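Local coordinates for protein serine--tRNA ligase (Pyrococcus horikoshii, PDB 2DQ0) that joins serine to tRNA(Ser) at the expense of ATP and probably also charges tRNA(Sec) with serine, at residues V305-Y310 / E321-N326; R201-R206 / T406-S411; E314-W319 / A374-D379. All blocks are in the same frame, centred on the assembly; numbering follows the deposited sequence.

Contact 1 of 3, residues V305-Y310 / E321-N326. With SSA (5'-O-(N-(L-seryl)-sulfamoyl)adenosine), chain G.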
loop_
_atom_site.group_PDB
_atom_site.type_symbol
_atom_site.label_atom_id
_atom_site.label_comp_id
_atom_site.label_asym_id
_atom_site.label_seq_id
_atom_site.Cartn_x
_atom_site.Cartn_y
_atom_site.Cartn_z
ATOM N N VAL A 305 -7.794 -5.757 10.067
ATOM C CA VAL A 305 -8.792 -4.917 10.706
ATOM C C VAL A 305 -8.199 -4.744 12.101
ATOM O O VAL A 305 -7.957 -5.733 12.802
ATOM C CB VAL A 305 -10.141 -5.643 10.787
ATOM C CG1 VAL A 305 -11.144 -4.829 11.602
ATOM C CG2 VAL A 305 -10.667 -5.884 9.388
ATOM N N GLU A 306 -7.964 -3.497 12.501
ATOM C CA GLU A 306 -7.318 -3.205 13.780
ATOM C C GLU A 306 -8.114 -2.419 14.817
ATOM O O GLU A 306 -8.794 -1.449 14.487
ATOM C CB GLU A 306 -6.018 -2.440 13.484
ATOM C CG GLU A 306 -5.247 -1.969 14.699
ATOM C CD GLU A 306 -4.299 -3.017 15.207
ATOM O OE1 GLU A 306 -4.517 -4.201 14.893
ATOM O OE2 GLU A 306 -3.341 -2.656 15.924
ATOM N N GLN A 307 -7.992 -2.829 16.079
ATOM C CA GLN A 307 -8.645 -2.138 17.196
ATOM C C GLN A 307 -7.619 -1.195 17.812
ATOM O O GLN A 307 -6.488 -1.605 18.087
ATOM C CB GLN A 307 -9.047 -3.106 18.319
ATOM C CG GLN A 307 -10.098 -4.161 18.025
ATOM C CD GLN A 307 -10.262 -5.090 19.214
ATOM O OE1 GLN A 307 -9.806 -6.245 19.205
ATOM N NE2 GLN A 307 -10.886 -4.580 20.262
ATOM N N PHE A 308 -7.994 0.059 18.041
ATOM C CA PHE A 308 -7.070 0.985 18.690
ATOM C C PHE A 308 -7.861 1.792 19.702
ATOM O O PHE A 308 -8.978 2.246 19.416
ATOM C CB PHE A 308 -6.403 1.893 17.680
ATOM C CG PHE A 308 -5.252 2.692 18.242
ATOM C CD1 PHE A 308 -5.484 3.835 19.025
ATOM C CD2 PHE A 308 -3.932 2.336 17.938
ATOM C CE1 PHE A 308 -4.416 4.609 19.482
ATOM C CE2 PHE A 308 -2.858 3.098 18.389
ATOM C CZ PHE A 308 -3.095 4.244 19.165
ATOM N N VAL A 309 -7.257 1.968 20.880
ATOM C CA VAL A 309 -7.871 2.645 22.016
ATOM C C VAL A 309 -7.052 3.716 22.732
ATOM O O VAL A 309 -5.858 3.545 23.020
ATOM C CB VAL A 309 -8.277 1.603 23.085
ATOM C CG1 VAL A 309 -8.788 2.289 24.336
ATOM C CG2 VAL A 309 -9.338 0.681 22.525
ATOM N N TYR A 310 -7.725 4.827 23.021
ATOM C CA TYR A 310 -7.141 5.935 23.767
ATOM C C TYR A 310 -7.985 5.939 25.020
ATOM O O TYR A 310 -9.196 6.118 24.931
ATOM C CB TYR A 310 -7.359 7.277 23.078
ATOM C CG TYR A 310 -6.570 7.535 21.824
ATOM C CD1 TYR A 310 -6.956 6.983 20.599
ATOM C CD2 TYR A 310 -5.477 8.399 21.840
ATOM C CE1 TYR A 310 -6.275 7.297 19.422
ATOM C CE2 TYR A 310 -4.788 8.719 20.662
ATOM C CZ TYR A 310 -5.195 8.165 19.460
ATOM O OH TYR A 310 -4.526 8.492 18.297
ATOM N N GLU A 321 -8.047 -5.764 28.615
ATOM C CA GLU A 321 -8.793 -6.969 28.820
ATOM C C GLU A 321 -9.994 -7.091 27.884
ATOM O O GLU A 321 -10.386 -8.199 27.525
ATOM C CB GLU A 321 -9.212 -7.024 30.280
ATOM C CG GLU A 321 -9.105 -8.395 30.866
ATOM C CD GLU A 321 -7.719 -8.982 30.747
ATOM O OE1 GLU A 321 -6.764 -8.387 31.300
ATOM O OE2 GLU A 321 -7.596 -10.047 30.098
ATOM N N LYS A 322 -10.582 -5.969 27.474
ATOM C CA LYS A 322 -11.740 -6.046 26.585
ATOM C C LYS A 322 -11.368 -6.301 25.121
ATOM O O LYS A 322 -12.042 -7.088 24.434
ATOM C CB LYS A 322 -12.575 -4.773 26.637
ATOM C CG LYS A 322 -13.237 -4.454 27.957
ATOM C CD LYS A 322 -14.029 -3.157 27.791
ATOM C CE LYS A 322 -14.477 -2.575 29.113
ATOM N NZ LYS A 322 -14.963 -1.169 28.961
ATOM N N ILE A 323 -10.310 -5.649 24.634
ATOM C CA ILE A 323 -9.954 -5.851 23.245
ATOM C C ILE A 323 -9.537 -7.279 22.939
ATOM O O ILE A 323 -9.930 -7.820 21.890
ATOM C CB ILE A 323 -8.888 -4.846 22.752
ATOM C CG1 ILE A 323 -7.553 -5.080 23.435
ATOM C CG2 ILE A 323 -9.383 -3.427 22.978
ATOM C CD1 ILE A 323 -6.571 -3.948 23.164
ATOM N N ILE A 324 -8.776 -7.910 23.832
ATOM C CA ILE A 324 -8.383 -9.305 23.592
ATOM C C ILE A 324 -9.639 -10.196 23.529
ATOM O O ILE A 324 -9.696 -11.146 22.745
ATOM C CB ILE A 324 -7.396 -9.846 24.684
ATOM C CG1 ILE A 324 -6.937 -11.266 24.336
ATOM C CG2 ILE A 324 -8.064 -9.866 26.044
ATOM C CD1 ILE A 324 -6.102 -11.390 23.074
ATOM N N ARG A 325 -10.650 -9.869 24.332
ATOM C CA ARG A 325 -11.886 -10.641 24.339
ATOM C C ARG A 325 -12.637 -10.358 23.053
ATOM O O ARG A 325 -13.362 -11.216 22.531
ATOM C CB ARG A 325 -12.768 -10.263 25.530
ATOM C CG ARG A 325 -12.143 -10.486 26.902
ATOM C CD ARG A 325 -12.304 -11.912 27.392
ATOM N NE ARG A 325 -11.655 -12.134 28.687
ATOM C CZ ARG A 325 -11.677 -13.300 29.336
ATOM N NH1 ARG A 325 -12.317 -14.347 28.811
ATOM N NH2 ARG A 325 -11.056 -13.425 30.506
ATOM N N ASN A 326 -12.481 -9.142 22.548
ATOM C CA ASN A 326 -13.149 -8.773 21.306
ATOM C C ASN A 326 -12.589 -9.634 20.193
ATOM O O ASN A 326 -13.347 -10.100 19.350
ATOM C CB ASN A 326 -12.946 -7.288 20.985
ATOM C CG ASN A 326 -13.819 -6.380 21.833
ATOM O OD1 ASN A 326 -13.665 -5.167 21.810
ATOM N ND2 ASN A 326 -14.737 -6.967 22.585
HETATM N N10 SSA G . -0.852 -3.389 15.791
HETATM C CA SSA G . -0.602 -4.696 16.426
HETATM C CB SSA G . -1.893 -5.386 16.774
HETATM O OG SSA G . -2.581 -5.870 15.615
HETATM C C9 SSA G . 0.202 -5.650 15.550
HETATM O O9 SSA G . 0.468 -5.369 14.385
HETATM N N8 SSA G . 0.614 -6.789 16.121
HETATM S S1 SSA G . 1.423 -7.880 15.262
HETATM O O1S SSA G . 2.651 -7.216 14.851
HETATM O O2S SSA G . 1.479 -9.079 16.089
HETATM O "O5'" SSA G . 0.515 -8.118 14.006
HETATM C "C5'" SSA G . -0.819 -8.551 14.188
HETATM C "C4'" SSA G . -1.109 -9.799 13.414
HETATM O "O4'" SSA G . -0.946 -9.572 12.001
HETATM C "C3'" SSA G . -0.258 -11.024 13.683
HETATM O "O3'" SSA G . -0.678 -11.646 14.880
HETATM C "C2'" SSA G . -0.641 -11.860 12.474
HETATM O "O2'" SSA G . -1.935 -12.409 12.534
HETATM C "C1'" SSA G . -0.583 -10.794 11.372
HETATM N N9 SSA G . 0.747 -10.594 10.802
HETATM C C8 SSA G . 1.839 -9.924 11.329
HETATM N N7 SSA G . 2.889 -9.936 10.549
HETATM C C5 SSA G . 2.469 -10.663 9.438
HETATM C C6 SSA G . 3.127 -11.053 8.241
HETATM N N6 SSA G . 4.391 -10.741 7.971
HETATM N N1 SSA G . 2.415 -11.770 7.318
HETATM C C2 SSA G . 1.127 -12.074 7.594
HETATM N N3 SSA G . 0.403 -11.765 8.693
HETATM C C4 SSA G . 1.145 -11.066 9.583
#
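Gln307 reaches from strand 305-310 to the flank of helix 321-326, and its amide comes to rest against Ile323 and Asn326. CG stands anti to the carbonyl carbon (chi1 -65°) and the chain runs straight on, which carries Gln307 CD to 3.8 Å from Ile323 CB. Two residues along the strand, Val309 packs its CG2 branch against CG2 of Ile323, 4.1 Å away. Ile323 is therefore shared by two strand side chains, and all four residues that touch are buried. The helix runs nearly antiparallel to the strand (167°), their axes 10.0 Å apart. Its outer side is looser: the tips of Lys322 and Arg325 lead away from the strand, and Lys322 makes a cation-pi contact with Trp319.

On the other side of the strand Glu306 meets the ligand. Bent at chi2, Glu306 takes two hydrogen bonds from the seryl end of SSA, OE1 from the hydroxyl OG at 2.7 Å and OE2 from the amino nitrogen N10 at 2.6 Å. One carboxylate thus grips both the side-chain hydroxyl, which is particular to serine, and the amino group common to amino acids, consistent with a part in serine recognition.

Contact 2 of 3, residues R201-R206 / T406-S411. With SSA (5'-O-(N-(L-seryl)-sulfamoyl)adenosine), chain G.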
loop_
_atom_site.group_PDB
_atom_site.type_symbol
_atom_site.label_atom_id
_atom_site.label_comp_id
_atom_site.label_asym_id
_atom_site.label_seq_id
_atom_site.Cartn_x
_atom_site.Cartn_y
_atom_site.Cartn_z
ATOM N N ARG A 201 -15.072 -7.232 6.480
ATOM C CA ARG A 201 -16.419 -6.774 6.808
ATOM C C ARG A 201 -16.947 -7.347 8.120
ATOM O O ARG A 201 -17.508 -6.619 8.936
ATOM C CB ARG A 201 -17.410 -7.113 5.688
ATOM C CG ARG A 201 -17.516 -6.057 4.592
ATOM C CD ARG A 201 -17.635 -4.626 5.149
ATOM N NE ARG A 201 -18.843 -4.339 5.935
ATOM C CZ ARG A 201 -20.017 -3.975 5.415
ATOM N NH1 ARG A 201 -21.043 -3.727 6.219
ATOM N NH2 ARG A 201 -20.171 -3.866 4.094
ATOM N N PHE A 202 -16.775 -8.648 8.319
ATOM C CA PHE A 202 -17.208 -9.291 9.553
ATOM C C PHE A 202 -16.543 -8.599 10.755
ATOM O O PHE A 202 -17.226 -8.086 11.641
ATOM C CB PHE A 202 -16.844 -10.773 9.496
ATOM C CG PHE A 202 -16.955 -11.484 10.800
ATOM C CD1 PHE A 202 -18.177 -11.601 11.445
ATOM C CD2 PHE A 202 -15.829 -12.061 11.381
ATOM C CE1 PHE A 202 -18.272 -12.287 12.657
ATOM C CE2 PHE A 202 -15.912 -12.753 12.596
ATOM C CZ PHE A 202 -17.130 -12.866 13.233
ATOM N N ALA A 203 -15.212 -8.558 10.770
ATOM C CA ALA A 203 -14.484 -7.916 11.862
ATOM C C ALA A 203 -14.990 -6.505 12.043
ATOM O O ALA A 203 -15.336 -6.081 13.138
ATOM C CB ALA A 203 -12.994 -7.881 11.561
ATOM N N LEU A 204 -15.012 -5.782 10.936
ATOM C CA LEU A 204 -15.463 -4.406 10.907
ATOM C C LEU A 204 -16.837 -4.229 11.543
ATOM O O LEU A 204 -17.021 -3.360 12.385
ATOM C CB LEU A 204 -15.501 -3.936 9.463
ATOM C CG LEU A 204 -15.002 -2.530 9.191
ATOM C CD1 LEU A 204 -13.826 -2.171 10.101
ATOM C CD2 LEU A 204 -14.585 -2.476 7.740
ATOM N N ASP A 205 -17.790 -5.064 11.137
ATOM C CA ASP A 205 -19.155 -4.993 11.642
ATOM C C ASP A 205 -19.254 -5.175 13.149
ATOM O O ASP A 205 -19.879 -4.380 13.861
ATOM C CB ASP A 205 -20.029 -6.045 10.945
ATOM C CG ASP A 205 -20.497 -5.601 9.564
ATOM O OD1 ASP A 205 -20.256 -4.435 9.158
ATOM O OD2 ASP A 205 -21.121 -6.424 8.872
ATOM N N ARG A 206 -18.629 -6.227 13.637
ATOM C CA ARG A 206 -18.678 -6.506 15.046
ATOM C C ARG A 206 -18.076 -5.408 15.923
ATOM O O ARG A 206 -18.664 -5.059 16.941
ATOM C CB ARG A 206 -18.001 -7.839 15.329
ATOM C CG ARG A 206 -18.923 -8.829 15.979
ATOM C CD ARG A 206 -20.057 -9.160 15.059
ATOM N NE ARG A 206 -20.521 -10.524 15.268
ATOM C CZ ARG A 206 -21.330 -11.162 14.427
ATOM N NH1 ARG A 206 -21.777 -10.557 13.320
ATOM N NH2 ARG A 206 -21.670 -12.422 14.670
ATOM N N THR A 406 -5.247 -6.787 17.328
ATOM C CA THR A 406 -5.716 -7.302 16.070
ATOM C C THR A 406 -7.187 -7.636 16.263
ATOM O O THR A 406 -7.582 -8.096 17.336
ATOM C CB THR A 406 -5.010 -8.628 15.731
ATOM O OG1 THR A 406 -3.604 -8.485 15.938
ATOM C CG2 THR A 406 -5.292 -9.037 14.287
ATOM N N ALA A 407 -8.003 -7.372 15.252
ATOM C CA ALA A 407 -9.392 -7.818 15.300
ATOM C C ALA A 407 -9.191 -9.039 14.398
ATOM O O ALA A 407 -9.322 -10.169 14.829
ATOM C CB ALA A 407 -10.327 -6.824 14.654
ATOM N N ILE A 408 -8.833 -8.801 13.145
ATOM C CA ILE A 408 -8.546 -9.899 12.225
ATOM C C ILE A 408 -7.494 -9.535 11.181
ATOM O O ILE A 408 -7.630 -8.562 10.438
ATOM C CB ILE A 408 -9.768 -10.360 11.426
ATOM C CG1 ILE A 408 -10.757 -11.078 12.331
ATOM C CG2 ILE A 408 -9.315 -11.302 10.292
ATOM C CD1 ILE A 408 -12.017 -11.589 11.575
ATOM N N ALA A 409 -6.428 -10.310 11.131
ATOM C CA ALA A 409 -5.429 -10.075 10.111
ATOM C C ALA A 409 -5.858 -11.211 9.167
ATOM O O ALA A 409 -5.705 -12.385 9.497
ATOM C CB ALA A 409 -4.028 -10.288 10.685
ATOM N N THR A 410 -6.431 -10.858 8.020
ATOM C CA THR A 410 -6.956 -11.857 7.074
ATOM C C THR A 410 -5.990 -12.958 6.659
ATOM O O THR A 410 -6.381 -14.114 6.550
ATOM C CB THR A 410 -7.522 -11.198 5.790
ATOM O OG1 THR A 410 -6.455 -10.639 5.027
ATOM C CG2 THR A 410 -8.490 -10.096 6.131
ATOM N N SER A 411 -4.736 -12.598 6.411
ATOM C CA SER A 411 -3.713 -13.568 6.022
ATOM C C SER A 411 -3.810 -14.834 6.898
ATOM O O SER A 411 -4.162 -15.918 6.429
ATOM C CB SER A 411 -2.327 -12.937 6.195
ATOM O OG SER A 411 -2.221 -12.343 7.495
HETATM N N10 SSA G . -0.852 -3.389 15.791
HETATM C CA SSA G . -0.602 -4.696 16.426
HETATM C CB SSA G . -1.893 -5.386 16.774
HETATM O OG SSA G . -2.581 -5.870 15.615
HETATM C C9 SSA G . 0.202 -5.650 15.550
HETATM O O9 SSA G . 0.468 -5.369 14.385
HETATM N N8 SSA G . 0.614 -6.789 16.121
HETATM S S1 SSA G . 1.423 -7.880 15.262
HETATM O O1S SSA G . 2.651 -7.216 14.851
HETATM O O2S SSA G . 1.479 -9.079 16.089
HETATM O "O5'" SSA G . 0.515 -8.118 14.006
HETATM C "C5'" SSA G . -0.819 -8.551 14.188
HETATM C "C4'" SSA G . -1.109 -9.799 13.414
HETATM O "O4'" SSA G . -0.946 -9.572 12.001
HETATM C "C3'" SSA G . -0.258 -11.024 13.683
HETATM O "O3'" SSA G . -0.678 -11.646 14.880
HETATM C "C2'" SSA G . -0.641 -11.860 12.474
HETATM O "O2'" SSA G . -1.935 -12.409 12.534
HETATM C "C1'" SSA G . -0.583 -10.794 11.372
HETATM N N9 SSA G . 0.747 -10.594 10.802
HETATM C C8 SSA G . 1.839 -9.924 11.329
HETATM N N7 SSA G . 2.889 -9.936 10.549
HETATM C C5 SSA G . 2.469 -10.663 9.438
HETATM C C6 SSA G . 3.127 -11.053 8.241
HETATM N N6 SSA G . 4.391 -10.741 7.971
HETATM N N1 SSA G . 2.415 -11.770 7.318
HETATM C C2 SSA G . 1.127 -12.074 7.594
HETATM N N3 SSA G . 0.403 -11.765 8.693
HETATM C C4 SSA G . 1.145 -11.066 9.583
#
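Ile408 projects from the short strand 408-409 onto helix 201-206, where Ala203 and Phe202 receive it. Ile408 CB already lies 4.1 Å from Ala203 CB. CG1, placed anti to the carbonyl carbon (chi1 -70°), continues alongside the same methyl. The extended second torsion then brings Ile408 CD1 to 3.8 Å from Ala203 CB and equally 3.8 Å from Phe202 CD2. The tip meets the phenyl ring at its edge, near the ring plane, and the two side chains cross at about a right angle. Next to it, Ala407 CB approaches Ala203 CB at 4.2 Å. Both Ala407 and Ile408 face Val305 of the neighbouring strand in a classic beta bulge.

Away from the contact the helix also carries charged groups. Arg201 NH1 makes a salt bridge with Asp205 one turn on; Asp205 OD1 accepts through its syn lone pair and lies in the guanidinium plane of Arg201, whose NH2 also binds Tyr437 O of the second subunit. The guanidinium of Arg206 lies with one face over the edge of Phe202 and pairs with Glu333.

The segment 406-411 turns its other side to SSA. Thr406 OG1 donates to the serine hydroxyl OG of SSA at 2.8 Å and itself binds Ser373 N; Ser411 OG donates to adenine N3 of SSA at 2.9 Å. This strand-then-helix element corresponds to motif 3 of class II synthetases. Its chemistry is divided by side: apolar packing against helix 190-209 behind, and hydroxyl donors in front that address both the seryl and the adenine ends of the adenylate analogue.

Contact 3 of 3, residues E314-W319 / A374-D379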
loop_
_atom_site.group_PDB
_atom_site.type_symbol
_atom_site.label_atom_id
_atom_site.label_comp_id
_atom_site.label_asym_id
_atom_site.label_seq_id
_atom_site.Cartn_x
_atom_site.Cartn_y
_atom_site.Cartn_z
ATOM N N GLU A 314 -6.233 5.192 34.174
ATOM C CA GLU A 314 -6.987 4.399 35.144
ATOM C C GLU A 314 -7.979 3.417 34.505
ATOM O O GLU A 314 -8.583 2.592 35.196
ATOM C CB GLU A 314 -7.732 5.341 36.109
ATOM C CG GLU A 314 -6.903 6.545 36.609
ATOM C CD GLU A 314 -6.819 7.698 35.587
ATOM O OE1 GLU A 314 -5.902 8.557 35.701
ATOM O OE2 GLU A 314 -7.682 7.753 34.680
ATOM N N GLU A 315 -8.140 3.494 33.187
ATOM C CA GLU A 315 -9.064 2.611 32.462
ATOM C C GLU A 315 -8.382 1.632 31.464
ATOM O O GLU A 315 -9.014 0.692 30.953
ATOM C CB GLU A 315 -10.062 3.473 31.680
ATOM C CG GLU A 315 -10.995 4.317 32.516
ATOM C CD GLU A 315 -11.913 3.468 33.370
ATOM O OE1 GLU A 315 -12.370 2.413 32.880
ATOM O OE2 GLU A 315 -12.188 3.858 34.524
ATOM N N SER A 316 -7.093 1.849 31.204
ATOM C CA SER A 316 -6.369 1.067 30.213
ATOM C C SER A 316 -6.307 -0.434 30.423
ATOM O O SER A 316 -6.559 -1.207 29.486
ATOM C CB SER A 316 -4.964 1.647 30.012
ATOM O OG SER A 316 -4.157 1.458 31.150
ATOM N N TRP A 317 -5.992 -0.859 31.640
ATOM C CA TRP A 317 -5.918 -2.283 31.904
ATOM C C TRP A 317 -7.273 -2.941 31.690
ATOM O O TRP A 317 -7.357 -4.093 31.257
ATOM C CB TRP A 317 -5.386 -2.544 33.316
ATOM C CG TRP A 317 -3.971 -2.134 33.420
ATOM C CD1 TRP A 317 -3.480 -1.041 34.066
ATOM C CD2 TRP A 317 -2.870 -2.695 32.694
ATOM N NE1 TRP A 317 -2.144 -0.870 33.778
ATOM C CE2 TRP A 317 -1.743 -1.872 32.938
ATOM C CE3 TRP A 317 -2.726 -3.808 31.853
ATOM C CZ2 TRP A 317 -0.494 -2.125 32.373
ATOM C CZ3 TRP A 317 -1.474 -4.060 31.288
ATOM C CH2 TRP A 317 -0.378 -3.220 31.553
ATOM N N GLU A 318 -8.343 -2.214 31.966
ATOM C CA GLU A 318 -9.649 -2.802 31.756
ATOM C C GLU A 318 -9.896 -2.913 30.245
ATOM O O GLU A 318 -10.489 -3.888 29.766
ATOM C CB GLU A 318 -10.716 -1.938 32.399
ATOM C CG GLU A 318 -12.038 -2.647 32.574
ATOM C CD GLU A 318 -13.121 -1.707 33.033
ATOM O OE1 GLU A 318 -12.793 -0.761 33.790
ATOM O OE2 GLU A 318 -14.291 -1.923 32.644
ATOM N N TRP A 319 -9.442 -1.907 29.497
ATOM C CA TRP A 319 -9.603 -1.915 28.049
ATOM C C TRP A 319 -8.805 -3.046 27.423
ATOM O O TRP A 319 -9.299 -3.765 26.539
ATOM C CB TRP A 319 -9.173 -0.572 27.455
ATOM C CG TRP A 319 -10.349 0.324 27.330
ATOM C CD1 TRP A 319 -10.600 1.467 28.047
ATOM C CD2 TRP A 319 -11.538 0.046 26.590
ATOM N NE1 TRP A 319 -11.879 1.901 27.811
ATOM C CE2 TRP A 319 -12.482 1.050 26.923
ATOM C CE3 TRP A 319 -11.904 -0.962 25.679
ATOM C CZ2 TRP A 319 -13.772 1.078 26.381
ATOM C CZ3 TRP A 319 -13.189 -0.938 25.136
ATOM C CH2 TRP A 319 -14.111 0.079 25.492
ATOM N N ALA A 374 -2.721 -8.277 21.286
ATOM C CA ALA A 374 -3.406 -7.188 22.001
ATOM C C ALA A 374 -2.420 -6.598 23.009
ATOM O O ALA A 374 -1.968 -7.276 23.921
ATOM C CB ALA A 374 -4.642 -7.715 22.722
ATOM N N SER A 375 -2.096 -5.326 22.852
ATOM C CA SER A 375 -1.137 -4.681 23.739
ATOM C C SER A 375 -1.687 -3.490 24.512
ATOM O O SER A 375 -2.552 -2.753 24.034
ATOM C CB SER A 375 0.060 -4.178 22.922
ATOM O OG SER A 375 0.614 -5.207 22.124
ATOM N N ASN A 376 -1.197 -3.309 25.726
ATOM C CA ASN A 376 -1.564 -2.129 26.468
ATOM C C ASN A 376 -0.252 -1.350 26.397
ATOM O O ASN A 376 0.789 -1.766 26.930
ATOM C CB ASN A 376 -1.918 -2.427 27.916
ATOM C CG ASN A 376 -2.270 -1.160 28.689
ATOM O OD1 ASN A 376 -2.043 -0.037 28.210
ATOM N ND2 ASN A 376 -2.815 -1.332 29.885
ATOM N N CYS A 377 -0.285 -0.226 25.714
ATOM C CA CYS A 377 0.936 0.535 25.577
ATOM C C CYS A 377 1.174 1.570 26.646
ATOM O O CYS A 377 2.160 2.312 26.565
ATOM C CB CYS A 377 0.972 1.184 24.197
ATOM S SG CYS A 377 1.031 -0.054 22.906
ATOM N N THR A 378 0.286 1.639 27.642
ATOM C CA THR A 378 0.469 2.610 28.711
ATOM C C THR A 378 0.614 3.989 28.063
ATOM O O THR A 378 -0.129 4.316 27.129
ATOM C CB THR A 378 1.742 2.227 29.517
ATOM O OG1 THR A 378 1.469 1.028 30.243
ATOM C CG2 THR A 378 2.155 3.307 30.481
ATOM N N ASP A 379 1.580 4.776 28.535
ATOM C CA ASP A 379 1.836 6.102 27.995
ATOM C C ASP A 379 3.086 6.155 27.126
ATOM O O ASP A 379 3.611 7.239 26.878
ATOM C CB ASP A 379 1.996 7.116 29.139
ATOM C CG ASP A 379 3.195 6.820 30.048
ATOM O OD1 ASP A 379 3.461 7.637 30.951
ATOM O OD2 ASP A 379 3.873 5.786 29.883
#
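The indole of Trp317 has the amide of Asn376 on one face: ND2 sits 3.0 Å above the ring plane of Trp317, over its centre, with the amide plane inclined at 57° to it. Ser316 OG lies off the same face, displaced toward the rim. Asn376 CB adds an off-centre CH-pi contact with the six-membered ring of Trp317, 4.2 Å from its centroid. His111, in the chain that follows the long helix 72-103, packs edge-to-face with Trp317.

Asn376 owes this position to a CG anti to its own backbone nitrogen (chi1 179°), which swings the amide out from strand 374-376 toward the beginning of helix 316-333. Both ends of the amide have partners. Asn376 ND2 donates a weak hydrogen bond to Ser316 OG at 3.3 Å, and Asn376 OD1 accepts from the backbone N of Thr378 at 2.9 Å. The latter donor approaches from above the carbonyl plane, 40° out of it. The bond to Thr378 N, with the weak one to Ser316, would tend to hold the amide's rotation while the indole lies against it. Ser316 OG is more firmly engaged outside the pair, with His401 ND1 and Pro313 O, so the serine links the start of the helix to strand 398-406 as well.

Asn376 is buried, whereas Trp317 is partly exposed. The bond from Thr378 N to Asn376 OD1 defines an Asx turn, formed near the end of strand 367-376. The same amide, through ND2, meets the first turn of helix 316-333 and so ties it to the mostly antiparallel sheet of the class II catalytic core.

In the fold
All three contacts reach the same large sheet. Contacts 1 and 3 share helix 316-333 and touch through Ile323 and Ile324 against Ala374, and through Val309 against Trp319. Contact 2 brings in helix 190-209 instead, and joins contact 1 through probable backbone hydrogen bonds between Val305 and both Ala407 and Ile408. Contacts 1 and 2 are buried and both hold residues that bind SSA, contributing to the seryl site from neighbouring strands. Contact 3 is only partly buried, and its segments do not touch the ligand. The chemistry changes accordingly: apolar packing, aliphatic and aromatic, behind the site in contact 2, a mixed amide and aliphatic interface in contact 1, and an amide-indole arrangement in contact 3.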